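Local coordinates for protein alkaline phosphatase (Antarctic bacterium, PDB 2W5V) that probably hydrolyses phosphate monoesters as a zinc- and magnesium-dependent alkaline phosphatase working through a phosphoserine intermediate, at residues K35-L40 / L295-S300; S76-V81 / K96-A101; K112-I117 / E362-I367; S300-G305 / G335-T340. The protein carries 1 engineered substitution. All blocks are in the same frame, centred on the assembly; numbering follows the deposited sequence.

Contact 1 (K35-L40 / L295-S300); sequences KNVILL and LVIVTS
Leu-39 lays its CD1 obliquely across Ile-297 where segments 36-40 and 295-299 of two neighbouring parallel strands run through the middle of the large mixed sheet of the alkaline phosphatase fold. The axes of these segments come within 4.8 Å at 13°, and five backbone hydrogen bonds stitch them together in a regular parallel ladder. Ile-38 supplies two of them, giving its N to Leu-295 O and taking Ile-297 N on its O; Leu-40 repeats the pattern with Ile-297 O and Thr-299 N. Leu-39, whose own N and O face away from this partner, sends its CB out on the side shared with Val-37, Leu-295 and Ile-297. CG lies anti to the backbone N (chi1 172°), and the turn at chi2 (60°) brings CD1 back across the strand gap. There CD1 rests 3.7 Å from Ile-297 CG2 and equally near Ile-297 O, while Ile-297 CD1 reaches along the sheet to Val-37 CG1 at 4.2 Å. The other face carries Ile-38, Leu-40, Val-296 and Val-298, and helix 267-291 covers it through Phe-277 and Ala-288. At the polar ends, Asn-36 OD1 accepts from Phe-249 N of the next strand, and Thr-299 OG1 bonds to Pro-343 O. On the helix-covered face Leu-40 CD1 meets Val-298 CG2 at 4.0 Å.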
loop_
_atom_site.group_PDB
_atom_site.type_symbol
_atom_site.label_atom_id
_atom_site.label_comp_id
_atom_site.label_asym_id
_atom_site.label_seq_id
_atom_site.Cartn_x
_atom_site.Cartn_y
_atom_site.Cartn_z
ATOM N N LYS B 35 12.601 19.233 15.030
ATOM C CA LYS B 35 12.652 19.484 16.466
ATOM C C LYS B 35 11.631 18.612 17.190
ATOM O O LYS B 35 11.911 18.049 18.252
ATOM C CB LYS B 35 12.368 20.957 16.742
ATOM C CG LYS B 35 12.162 21.307 18.217
ATOM C CD LYS B 35 11.930 22.811 18.384
ATOM C CE LYS B 35 11.819 23.208 19.846
ATOM N NZ LYS B 35 11.853 24.686 20.032
ATOM N N ASN B 36 10.448 18.499 16.594
ATOM C CA ASN B 36 9.338 17.741 17.158
ATOM C C ASN B 36 8.966 16.548 16.291
ATOM O O ASN B 36 9.192 16.552 15.081
ATOM C CB ASN B 36 8.106 18.639 17.280
ATOM C CG ASN B 36 8.410 19.967 17.937
ATOM O OD1 ASN B 36 8.894 20.013 19.063
ATOM N ND2 ASN B 36 8.106 21.059 17.241
ATOM N N VAL B 37 8.360 15.541 16.909
ATOM C CA VAL B 37 7.883 14.373 16.184
ATOM C C VAL B 37 6.477 14.008 16.664
ATOM O O VAL B 37 6.216 13.946 17.866
ATOM C CB VAL B 37 8.795 13.165 16.414
ATOM C CG1 VAL B 37 8.246 11.951 15.676
ATOM C CG2 VAL B 37 10.209 13.469 15.957
ATOM N N ILE B 38 5.567 13.805 15.719
ATOM C CA ILE B 38 4.247 13.280 16.029
ATOM C C ILE B 38 4.083 11.960 15.287
ATOM O O ILE B 38 4.188 11.913 14.064
ATOM C CB ILE B 38 3.141 14.248 15.597
ATOM C CG1 ILE B 38 3.306 15.601 16.308
ATOM C CG2 ILE B 38 1.776 13.635 15.875
ATOM C CD1 ILE B 38 2.472 16.718 15.699
ATOM N N LEU B 39 3.863 10.882 16.030
ATOM C CA LEU B 39 3.681 9.567 15.435
ATOM C C LEU B 39 2.228 9.121 15.603
ATOM O O LEU B 39 1.761 8.913 16.719
ATOM C CB LEU B 39 4.626 8.566 16.099
ATOM C CG LEU B 39 4.398 7.117 15.697
ATOM C CD1 LEU B 39 4.593 6.939 14.189
ATOM C CD2 LEU B 39 5.333 6.218 16.481
ATOM N N LEU B 40 1.500 9.014 14.498
ATOM C CA LEU B 40 0.091 8.629 14.565
ATOM C C LEU B 40 -0.037 7.200 14.079
ATOM O O LEU B 40 0.456 6.846 13.007
ATOM C CB LEU B 40 -0.770 9.554 13.702
ATOM C CG LEU B 40 -0.612 11.045 13.995
ATOM C CD1 LEU B 40 -1.276 11.882 12.940
ATOM C CD2 LEU B 40 -1.183 11.360 15.349
ATOM N N LEU B 295 8.065 16.818 12.411
ATOM C CA LEU B 295 7.932 15.642 11.563
ATOM C C LEU B 295 6.683 14.868 11.962
ATOM O O LEU B 295 6.504 14.519 13.126
ATOM C CB LEU B 295 9.165 14.751 11.710
ATOM C CG LEU B 295 9.052 13.333 11.152
ATOM C CD1 LEU B 295 9.069 13.348 9.618
ATOM C CD2 LEU B 295 10.160 12.444 11.705
ATOM N N VAL B 296 5.816 14.612 10.999
ATOM C CA VAL B 296 4.619 13.824 11.249
ATOM C C VAL B 296 4.739 12.494 10.527
ATOM O O VAL B 296 4.938 12.457 9.313
ATOM C CB VAL B 296 3.363 14.538 10.744
ATOM C CG1 VAL B 296 2.140 13.675 10.990
ATOM C CG2 VAL B 296 3.210 15.910 11.408
ATOM N N ILE B 297 4.618 11.408 11.284
ATOM C CA ILE B 297 4.677 10.064 10.733
ATOM C C ILE B 297 3.352 9.365 10.988
ATOM O O ILE B 297 2.844 9.380 12.109
ATOM C CB ILE B 297 5.782 9.225 11.399
ATOM C CG1 ILE B 297 7.145 9.904 11.231
ATOM C CG2 ILE B 297 5.797 7.813 10.817
ATOM C CD1 ILE B 297 8.140 9.504 12.307
ATOM N N VAL B 298 2.796 8.764 9.945
ATOM C CA VAL B 298 1.539 8.025 10.055
ATOM C C VAL B 298 1.749 6.600 9.566
ATOM O O VAL B 298 2.237 6.381 8.447
ATOM C CB VAL B 298 0.422 8.649 9.192
ATOM C CG1 VAL B 298 -0.828 7.781 9.256
ATOM C CG2 VAL B 298 0.104 10.084 9.645
ATOM N N THR B 299 1.383 5.624 10.386
ATOM C CA THR B 299 1.484 4.236 9.948
ATOM C C THR B 299 0.516 3.377 10.745
ATOM O O THR B 299 -0.240 3.900 11.559
ATOM C CB THR B 299 2.929 3.693 10.073
ATOM O OG1 THR B 299 3.049 2.471 9.332
ATOM C CG2 THR B 299 3.297 3.432 11.529
ATOM N N SER B 300 0.552 2.070 10.523
ATOM C CA SER B 300 -0.273 1.127 11.281
ATOM C C SER B 300 0.623 0.018 11.815
ATOM O O SER B 300 1.751 -0.155 11.355
ATOM C CB SER B 300 -1.348 0.500 10.386
ATOM O OG SER B 300 -1.996 1.484 9.589
#

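Contact 2 (S76-V81 / K96-A101); sequences SSREDV and KTYNAA
Glu-79 and Asn-99 join two irregular loops flanking helix 86-93, where an ST turn and ST motif at Ser-76 face a type II beta turn from Tyr-98 to Ala-101. The contact thus closes the loop that carries phosphoserine Ser-84, probably the catalytic intermediate. The tight part is polar. Carboxylate and amide stack with their planes 15° apart, and Glu-79 OE1 lies 3.0 Å from Asn-99 N, which it accepts on its syn side, somewhat out of the carboxylate plane. The same oxygen takes Ser-76 OG on its anti lone pair at 2.7 Å, so two bonds fix the carboxylate. Ser-76 OG in turn accepts from the backbone N of Arg-78 and Glu-79, and Ser-77 N donates to Thr-97 O in a nearly straight bond of 2.9 Å. Asn-99 OD1 is engaged by Ser-86 OG and Asp-83 N, and Tyr-325 of the second subunit packs on both Glu-79 and Asn-99. Toward solvent the join is looser. The extended Arg-78 chain lies alongside Tyr-98, pointing the same way, with CD 3.6 Å from Tyr-98 CB and guanidinium and ring planes 22° apart; Asp-106 holds Arg-78 NE in a salt bridge. A water bridges Glu-79 OE2 and Asn-99 O. Back on the tight side, Asn-99 ND2 meets Val-81 O in the carbonyl plane, 3.1 Å away at an N-H...O angle of 171°.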
loop_
_atom_site.group_PDB
_atom_site.type_symbol
_atom_site.label_atom_id
_atom_site.label_comp_id
_atom_site.label_asym_id
_atom_site.label_seq_id
_atom_site.Cartn_x
_atom_site.Cartn_y
_atom_site.Cartn_z
ATOM N N SER B 76 6.556 -10.414 13.750
ATOM C CA SER B 76 7.234 -10.344 15.045
ATOM C C SER B 76 8.465 -11.243 15.034
ATOM O O SER B 76 8.827 -11.799 13.993
ATOM C CB SER B 76 6.285 -10.770 16.165
ATOM O OG SER B 76 6.173 -12.185 16.206
ATOM N N SER B 77 9.114 -11.398 16.183
ATOM C CA SER B 77 10.295 -12.258 16.233
ATOM C C SER B 77 9.912 -13.738 16.217
ATOM O O SER B 77 10.744 -14.586 15.932
ATOM C CB SER B 77 11.144 -11.949 17.470
ATOM O OG SER B 77 10.420 -12.272 18.641
ATOM N N ARG B 78 8.658 -14.059 16.524
ATOM C CA ARG B 78 8.255 -15.467 16.589
ATOM C C ARG B 78 7.077 -15.833 15.679
ATOM O O ARG B 78 6.794 -17.013 15.476
ATOM C CB ARG B 78 7.916 -15.864 18.021
ATOM C CG ARG B 78 9.066 -15.683 18.992
ATOM C CD ARG B 78 8.667 -16.139 20.393
ATOM N NE ARG B 78 9.780 -15.971 21.330
ATOM C CZ ARG B 78 9.680 -16.096 22.650
ATOM N NH1 ARG B 78 8.512 -16.388 23.207
ATOM N NH2 ARG B 78 10.749 -15.923 23.413
ATOM N N GLU B 79 6.390 -14.828 15.143
ATOM C CA GLU B 79 5.143 -15.074 14.427
ATOM C C GLU B 79 5.066 -14.294 13.114
ATOM O O GLU B 79 5.379 -13.105 13.081
ATOM C CB GLU B 79 3.958 -14.690 15.318
ATOM C CG GLU B 79 3.769 -15.581 16.561
ATOM C CD GLU B 79 4.275 -14.957 17.867
ATOM O OE1 GLU B 79 4.901 -13.866 17.836
ATOM O OE2 GLU B 79 4.040 -15.566 18.940
ATOM N N ASP B 80 4.636 -14.951 12.036
ATOM C CA ASP B 80 4.441 -14.250 10.765
ATOM C C ASP B 80 3.395 -13.150 10.888
ATOM O O ASP B 80 3.518 -12.097 10.272
ATOM C CB ASP B 80 4.020 -15.213 9.647
ATOM C CG ASP B 80 5.188 -16.013 9.082
ATOM O OD1 ASP B 80 6.347 -15.560 9.198
ATOM O OD2 ASP B 80 4.942 -17.096 8.509
ATOM N N VAL B 81 2.348 -13.402 11.667
ATOM C CA VAL B 81 1.299 -12.406 11.841
ATOM C C VAL B 81 1.456 -11.757 13.202
ATOM O O VAL B 81 1.309 -12.419 14.229
ATOM C CB VAL B 81 -0.115 -13.026 11.752
ATOM C CG1 VAL B 81 -1.177 -11.961 12.041
ATOM C CG2 VAL B 81 -0.351 -13.646 10.372
ATOM N N LYS B 96 12.490 -6.382 17.063
ATOM C CA LYS B 96 11.488 -7.414 16.843
ATOM C C LYS B 96 11.357 -8.199 18.143
ATOM O O LYS B 96 12.358 -8.591 18.744
ATOM C CB LYS B 96 11.938 -8.373 15.742
ATOM C CG LYS B 96 12.069 -7.749 14.361
ATOM C CD LYS B 96 10.712 -7.651 13.669
ATOM C CE LYS B 96 10.872 -7.468 12.164
ATOM N NZ LYS B 96 9.562 -7.104 11.514
ATOM N N THR B 97 10.127 -8.443 18.571
ATOM C CA THR B 97 9.893 -9.178 19.809
ATOM C C THR B 97 8.669 -10.073 19.649
ATOM O O THR B 97 8.050 -10.081 18.579
ATOM C CB THR B 97 9.763 -8.217 21.015
ATOM O OG1 THR B 97 9.719 -8.974 22.232
ATOM C CG2 THR B 97 8.515 -7.335 20.899
ATOM N N TYR B 98 8.334 -10.834 20.693
ATOM C CA TYR B 98 7.286 -11.851 20.613
ATOM C C TYR B 98 5.888 -11.244 20.764
ATOM O O TYR B 98 5.725 -10.256 21.474
ATOM C CB TYR B 98 7.527 -12.969 21.651
ATOM C CG TYR B 98 7.546 -12.524 23.121
ATOM C CD1 TYR B 98 6.363 -12.397 23.840
ATOM C CD2 TYR B 98 8.742 -12.257 23.781
ATOM C CE1 TYR B 98 6.361 -11.999 25.161
ATOM C CE2 TYR B 98 8.751 -11.860 25.116
ATOM C CZ TYR B 98 7.554 -11.735 25.801
ATOM O OH TYR B 98 7.533 -11.344 27.129
ATOM N N ASN B 99 4.888 -11.808 20.084
ATOM C CA ASN B 99 3.516 -11.322 20.275
ATOM C C ASN B 99 3.170 -11.303 21.758
ATOM O O ASN B 99 3.428 -12.278 22.469
ATOM C CB ASN B 99 2.483 -12.165 19.509
ATOM C CG ASN B 99 2.510 -11.904 18.000
ATOM O OD1 ASN B 99 3.273 -11.060 17.518
ATOM N ND2 ASN B 99 1.667 -12.624 17.255
ATOM N N ALA B 100 2.592 -10.186 22.195
ATOM C CA ALA B 100 2.188 -9.938 23.582
ATOM C C ALA B 100 3.232 -9.170 24.398
ATOM O O ALA B 100 2.931 -8.669 25.477
ATOM C CB ALA B 100 1.778 -11.233 24.301
ATOM N N ALA B 101 4.456 -9.066 23.890
ATOM C CA ALA B 101 5.495 -8.328 24.613
ATOM C C ALA B 101 5.179 -6.838 24.669
ATOM O O ALA B 101 4.713 -6.267 23.687
ATOM C CB ALA B 101 6.864 -8.551 23.967
HETATM O O HOH W 1 4.304 -14.886 21.497
#

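Contact 3 (K112-I117 / E362-I367); sequences KSIVEI and EIFHKI
Phe-364 brings its ring from the C-terminal helix 362-371 to the first turn of helix 114-120, and the side-chain contacts between the two segments are apolar. With CG anti to the backbone N (chi1 168°), the ring extends across the gap and presents CE1 and CZ to the opposing helix. CE1 lies 4.0 Å from Ile-114 CB, the two side chains sliding past each other in opposite directions. Ile-117 arrives from the opposing direction, and its CD1 approaches Phe-364 CZ at 3.6 Å, obliquely to the ring. One turn on, Ile-367 CG2 touches Ile-114 CD1 at 4.2 Å, these side chains crossing at about a right angle. Backbone also borders the aromatic: Ile-114 N sits at the ring edge, 3.7 Å from Phe-364 CE1. The capping bonds lie within segment 112-117. Ser-113 is the N-cap, and a capping box pairs Glu-116 N with Ser-113 OG and Ser-113 N with Glu-116 OE1; outside it, Glu-116 OE2 bonds to His-144 NE2. Trp-373 and Phe-250, the latter on strand 249-255 of the large sheet, touch Ile-114. No hydrogen bond spans the two segments, so their mutual fit rests on shape and buried hydrocarbon, while the capping box settles the backbone N-H groups of Ser-113 and Glu-116.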
loop_
_atom_site.group_PDB
_atom_site.type_symbol
_atom_site.label_atom_id
_atom_site.label_comp_id
_atom_site.label_asym_id
_atom_site.label_seq_id
_atom_site.Cartn_x
_atom_site.Cartn_y
_atom_site.Cartn_z
ATOM N N LYS B 112 15.248 -0.030 26.184
ATOM C CA LYS B 112 15.026 1.415 26.238
ATOM C C LYS B 112 14.125 1.896 25.100
ATOM O O LYS B 112 14.381 1.601 23.937
ATOM C CB LYS B 112 16.362 2.144 26.168
ATOM C CG LYS B 112 16.285 3.642 26.415
ATOM C CD LYS B 112 17.695 4.210 26.462
ATOM C CE LYS B 112 17.723 5.680 26.849
ATOM N NZ LYS B 112 19.127 6.198 26.812
ATOM N N SER B 113 13.090 2.658 25.447
ATOM C CA SER B 113 12.105 3.134 24.468
ATOM C C SER B 113 12.397 4.545 23.964
ATOM O O SER B 113 13.213 5.273 24.537
ATOM C CB SER B 113 10.709 3.117 25.089
ATOM O OG SER B 113 10.502 4.286 25.865
ATOM N N ILE B 114 11.701 4.939 22.901
ATOM C CA ILE B 114 11.871 6.270 22.328
ATOM C C ILE B 114 11.400 7.352 23.311
ATOM O O ILE B 114 11.944 8.456 23.341
ATOM C CB ILE B 114 11.133 6.401 20.969
ATOM C CG1 ILE B 114 11.593 7.662 20.220
ATOM C CG2 ILE B 114 9.645 6.393 21.189
ATOM C CD1 ILE B 114 13.074 7.661 19.855
ATOM N N VAL B 115 10.394 7.037 24.119
ATOM C CA VAL B 115 9.951 7.968 25.158
ATOM C C VAL B 115 11.033 8.172 26.231
ATOM O O VAL B 115 11.240 9.291 26.707
ATOM C CB VAL B 115 8.621 7.505 25.803
ATOM C CG1 VAL B 115 8.315 8.288 27.072
ATOM C CG2 VAL B 115 7.473 7.639 24.800
ATOM N N GLU B 116 11.715 7.095 26.619
ATOM C CA GLU B 116 12.791 7.207 27.606
ATOM C C GLU B 116 13.994 7.975 27.044
ATOM O O GLU B 116 14.634 8.754 27.751
ATOM C CB GLU B 116 13.200 5.817 28.118
ATOM C CG GLU B 116 12.105 5.178 28.971
ATOM C CD GLU B 116 12.269 3.670 29.182
ATOM O OE1 GLU B 116 12.921 2.991 28.358
ATOM O OE2 GLU B 116 11.712 3.160 30.178
ATOM N N ILE B 117 14.293 7.759 25.768
ATOM C CA ILE B 117 15.319 8.543 25.078
ATOM C C ILE B 117 14.910 10.015 24.983
ATOM O O ILE B 117 15.711 10.916 25.240
ATOM C CB ILE B 117 15.585 7.966 23.664
ATOM C CG1 ILE B 117 16.354 6.644 23.789
ATOM C CG2 ILE B 117 16.335 8.980 22.792
ATOM C CD1 ILE B 117 16.375 5.824 22.522
ATOM N N GLU B 362 12.417 -0.599 12.200
ATOM C CA GLU B 362 13.284 0.478 11.713
ATOM C C GLU B 362 12.641 1.850 11.874
ATOM O O GLU B 362 13.322 2.868 11.796
ATOM C CB GLU B 362 13.709 0.247 10.257
ATOM C CG GLU B 362 14.581 -0.987 10.064
ATOM C CD GLU B 362 15.930 -0.877 10.759
ATOM O OE1 GLU B 362 16.346 0.254 11.082
ATOM O OE2 GLU B 362 16.576 -1.924 10.979
ATOM N N ILE B 363 11.328 1.886 12.075
ATOM C CA ILE B 363 10.658 3.151 12.375
ATOM C C ILE B 363 11.363 3.826 13.551
ATOM O O ILE B 363 11.630 5.031 13.516
ATOM C CB ILE B 363 9.177 2.954 12.747
ATOM C CG1 ILE B 363 8.335 2.632 11.500
ATOM C CG2 ILE B 363 8.637 4.194 13.459
ATOM C CD1 ILE B 363 8.178 3.793 10.528
ATOM N N PHE B 364 11.672 3.039 14.581
ATOM C CA PHE B 364 12.360 3.549 15.775
ATOM C C PHE B 364 13.719 4.124 15.405
ATOM O O PHE B 364 14.058 5.242 15.785
ATOM C CB PHE B 364 12.544 2.432 16.810
ATOM C CG PHE B 364 13.482 2.783 17.946
ATOM C CD1 PHE B 364 12.986 3.254 19.155
ATOM C CD2 PHE B 364 14.858 2.628 17.808
ATOM C CE1 PHE B 364 13.838 3.569 20.209
ATOM C CE2 PHE B 364 15.724 2.946 18.861
ATOM C CZ PHE B 364 15.208 3.418 20.060
ATOM N N HIS B 365 14.496 3.347 14.660
ATOM C CA HIS B 365 15.854 3.749 14.326
ATOM C C HIS B 365 15.878 4.962 13.412
ATOM O O HIS B 365 16.776 5.796 13.496
ATOM C CB HIS B 365 16.615 2.561 13.750
ATOM C CG HIS B 365 16.774 1.446 14.739
ATOM N ND1 HIS B 365 17.668 1.509 15.789
ATOM C CD2 HIS B 365 16.124 0.265 14.871
ATOM C CE1 HIS B 365 17.574 0.407 16.510
ATOM N NE2 HIS B 365 16.642 -0.365 15.976
ATOM N N LYS B 366 14.867 5.069 12.557
ATOM C CA LYS B 366 14.744 6.224 11.681
ATOM C C LYS B 366 14.364 7.492 12.446
ATOM O O LYS B 366 14.871 8.565 12.140
ATOM C CB LYS B 366 13.748 5.940 10.548
ATOM C CG LYS B 366 14.235 4.851 9.576
ATOM C CD LYS B 366 13.148 4.528 8.543
ATOM C CE LYS B 366 13.664 3.554 7.484
ATOM N NZ LYS B 366 14.681 4.198 6.602
ATOM N N ILE B 367 13.473 7.382 13.431
ATOM C CA ILE B 367 13.135 8.554 14.248
ATOM C C ILE B 367 14.372 9.018 15.008
ATOM O O ILE B 367 14.684 10.203 15.050
ATOM C CB ILE B 367 12.010 8.271 15.244
ATOM C CG1 ILE B 367 10.677 8.103 14.510
ATOM C CG2 ILE B 367 11.906 9.401 16.259
ATOM C CD1 ILE B 367 9.570 7.519 15.395
#

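Contact 4 (S300-G305 / G335-T340); sequences SDHETG and GGHSAT. With ZN (zinc ion), chain H; ZN (zinc ion), chain G.
His-302 turns its CG between its backbone N and carbonyl carbon (chi1 56°), whereas His-337 sets CG anti to its carbonyl carbon (chi1 -58°); together these rotations lay the two imidazoles face to face in the dinuclear zinc site of the alkaline phosphatase fold. The ring centroids are 3.5 Å apart with planes at 21°. Each ring serves a different metal: His-302 NE2, with Asp-301 OD2, binds one zinc, and His-337 NE2 binds the other at 2.1 Å. Asp-43 helps complete the first site, Asp-259 and His-263 the second, and phosphoserine Ser-84 binds both. Strands 303-304 and 337-338 form a short antiparallel ladder. Glu-303 O accepts from His-302 ND1 and, on the opposite face of its carbonyl plane, from Ser-338 N, so one oxygen orients a zinc ligand and ties the strands together. His-337 ND1 is held by Thr-82 O, and Tyr-325 of the second subunit bonds to His-337 N. Gly-305 N closes the ladder on Gly-336 O at 2.9 Å. On the face away from the imidazoles, the Glu-303 chain bends at chi2 and Thr-340 CG2 packs on its CB at 3.5 Å; there Ser-338 OG donates to Glu-303 OE1 over 2.6 Å, meeting it on the anti side.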
loop_
_atom_site.group_PDB
_atom_site.type_symbol
_atom_site.label_atom_id
_atom_site.label_comp_id
_atom_site.label_asym_id
_atom_site.label_seq_id
_atom_site.Cartn_x
_atom_site.Cartn_y
_atom_site.Cartn_z
ATOM N N SER B 300 0.552 2.070 10.523
ATOM C CA SER B 300 -0.273 1.127 11.281
ATOM C C SER B 300 0.623 0.018 11.815
ATOM O O SER B 300 1.751 -0.155 11.355
ATOM C CB SER B 300 -1.348 0.500 10.386
ATOM O OG SER B 300 -1.996 1.484 9.589
ATOM N N ASP B 301 0.113 -0.760 12.759
ATOM C CA ASP B 301 0.899 -1.855 13.314
ATOM C C ASP B 301 0.745 -3.134 12.491
ATOM O O ASP B 301 1.648 -3.958 12.463
ATOM C CB ASP B 301 0.582 -2.073 14.813
ATOM C CG ASP B 301 -0.899 -2.335 15.085
ATOM O OD1 ASP B 301 -1.739 -2.009 14.215
ATOM O OD2 ASP B 301 -1.219 -2.871 16.181
ATOM N N HIS B 302 -0.394 -3.266 11.804
ATOM C CA HIS B 302 -0.733 -4.427 10.978
ATOM C C HIS B 302 -2.122 -4.172 10.379
ATOM O O HIS B 302 -2.748 -3.152 10.680
ATOM C CB HIS B 302 -0.801 -5.681 11.841
ATOM C CG HIS B 302 -1.765 -5.543 12.977
ATOM N ND1 HIS B 302 -3.123 -5.699 12.817
ATOM C CD2 HIS B 302 -1.569 -5.185 14.265
ATOM C CE1 HIS B 302 -3.726 -5.473 13.973
ATOM N NE2 HIS B 302 -2.803 -5.163 14.868
ATOM N N GLU B 303 -2.602 -5.092 9.541
ATOM C CA GLU B 303 -3.947 -4.999 8.967
ATOM C C GLU B 303 -4.850 -5.941 9.748
ATOM O O GLU B 303 -4.358 -6.911 10.342
ATOM C CB GLU B 303 -3.928 -5.436 7.491
ATOM C CG GLU B 303 -5.231 -5.180 6.726
ATOM C CD GLU B 303 -6.272 -6.321 6.780
ATOM O OE1 GLU B 303 -5.979 -7.439 7.281
ATOM O OE2 GLU B 303 -7.408 -6.082 6.305
ATOM N N THR B 304 -6.159 -5.698 9.756
ATOM C CA THR B 304 -7.041 -6.708 10.351
ATOM C C THR B 304 -8.339 -6.919 9.594
ATOM O O THR B 304 -8.949 -5.968 9.109
ATOM C CB THR B 304 -7.349 -6.475 11.848
ATOM O OG1 THR B 304 -8.637 -5.878 12.006
ATOM C CG2 THR B 304 -6.306 -5.633 12.493
ATOM N N GLY B 305 -8.731 -8.183 9.475
ATOM C CA GLY B 305 -10.015 -8.537 8.892
ATOM C C GLY B 305 -10.012 -8.846 7.403
ATOM O O GLY B 305 -10.984 -9.389 6.883
ATOM N N GLY B 335 -11.346 -12.953 10.933
ATOM C CA GLY B 335 -11.636 -12.235 12.157
ATOM C C GLY B 335 -10.378 -11.736 12.850
ATOM O O GLY B 335 -10.457 -11.094 13.896
ATOM N N GLY B 336 -9.215 -12.026 12.268
ATOM C CA GLY B 336 -7.951 -11.712 12.918
ATOM C C GLY B 336 -7.050 -10.792 12.114
ATOM O O GLY B 336 -7.472 -10.224 11.109
ATOM N N HIS B 337 -5.810 -10.642 12.566
ATOM C CA HIS B 337 -4.825 -9.823 11.859
ATOM C C HIS B 337 -4.323 -10.481 10.584
ATOM O O HIS B 337 -4.523 -11.675 10.375
ATOM C CB HIS B 337 -3.624 -9.539 12.759
ATOM C CG HIS B 337 -3.983 -8.843 14.030
ATOM N ND1 HIS B 337 -3.067 -8.605 15.031
ATOM C CD2 HIS B 337 -5.162 -8.349 14.468
ATOM C CE1 HIS B 337 -3.665 -7.981 16.031
ATOM N NE2 HIS B 337 -4.936 -7.810 15.710
ATOM N N SER B 338 -3.651 -9.698 9.736
ATOM C CA SER B 338 -3.025 -10.259 8.548
ATOM C C SER B 338 -1.630 -9.666 8.376
ATOM O O SER B 338 -1.326 -8.619 8.948
ATOM C CB SER B 338 -3.879 -10.011 7.302
ATOM O OG SER B 338 -3.721 -8.683 6.847
ATOM N N ALA B 339 -0.799 -10.339 7.583
ATOM C CA ALA B 339 0.617 -10.017 7.491
ATOM C C ALA B 339 1.006 -9.157 6.279
ATOM O O ALA B 339 2.181 -9.116 5.912
ATOM C CB ALA B 339 1.457 -11.304 7.523
ATOM N N THR B 340 0.054 -8.457 5.667
ATOM C CA THR B 340 0.413 -7.557 4.558
ATOM C C THR B 340 1.390 -6.478 5.004
ATOM O O THR B 340 1.387 -6.061 6.162
ATOM C CB THR B 340 -0.818 -6.854 3.942
ATOM O OG1 THR B 340 -0.379 -5.934 2.923
ATOM C CG2 THR B 340 -1.578 -6.096 5.016
HETATM ZN ZN ZN H . -3.003 -3.782 16.415
HETATM ZN ZN ZN G . -6.399 -6.803 16.873
HETATM O O HOH W 2 0.397 -6.481 8.653
HETATM O O HOH W 3 -6.563 -7.337 19.389
#

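Overall arrangement
Contact 1 forms part of the sheet core and leads directly into contact 4: the two share Ser-300, directly followed by the zinc ligands Asp-301 and His-302. The side chain of Thr-299 is about 11 Å from a zinc ion. Contact 3 packs against contact 1, Ile-297 CD1 meeting Ile-367 CG1 at 3.6 Å, with their centres 12 Å apart. Contact 2 flanks the metal site: Val-81 CG1 lies 3.5 Å from His-337 CB of contact 4, and the side chain of Val-81 is about 9 Å from a zinc ion. Contacts 2 and 4 both touch the second subunit, linking the active site to the dimer interface.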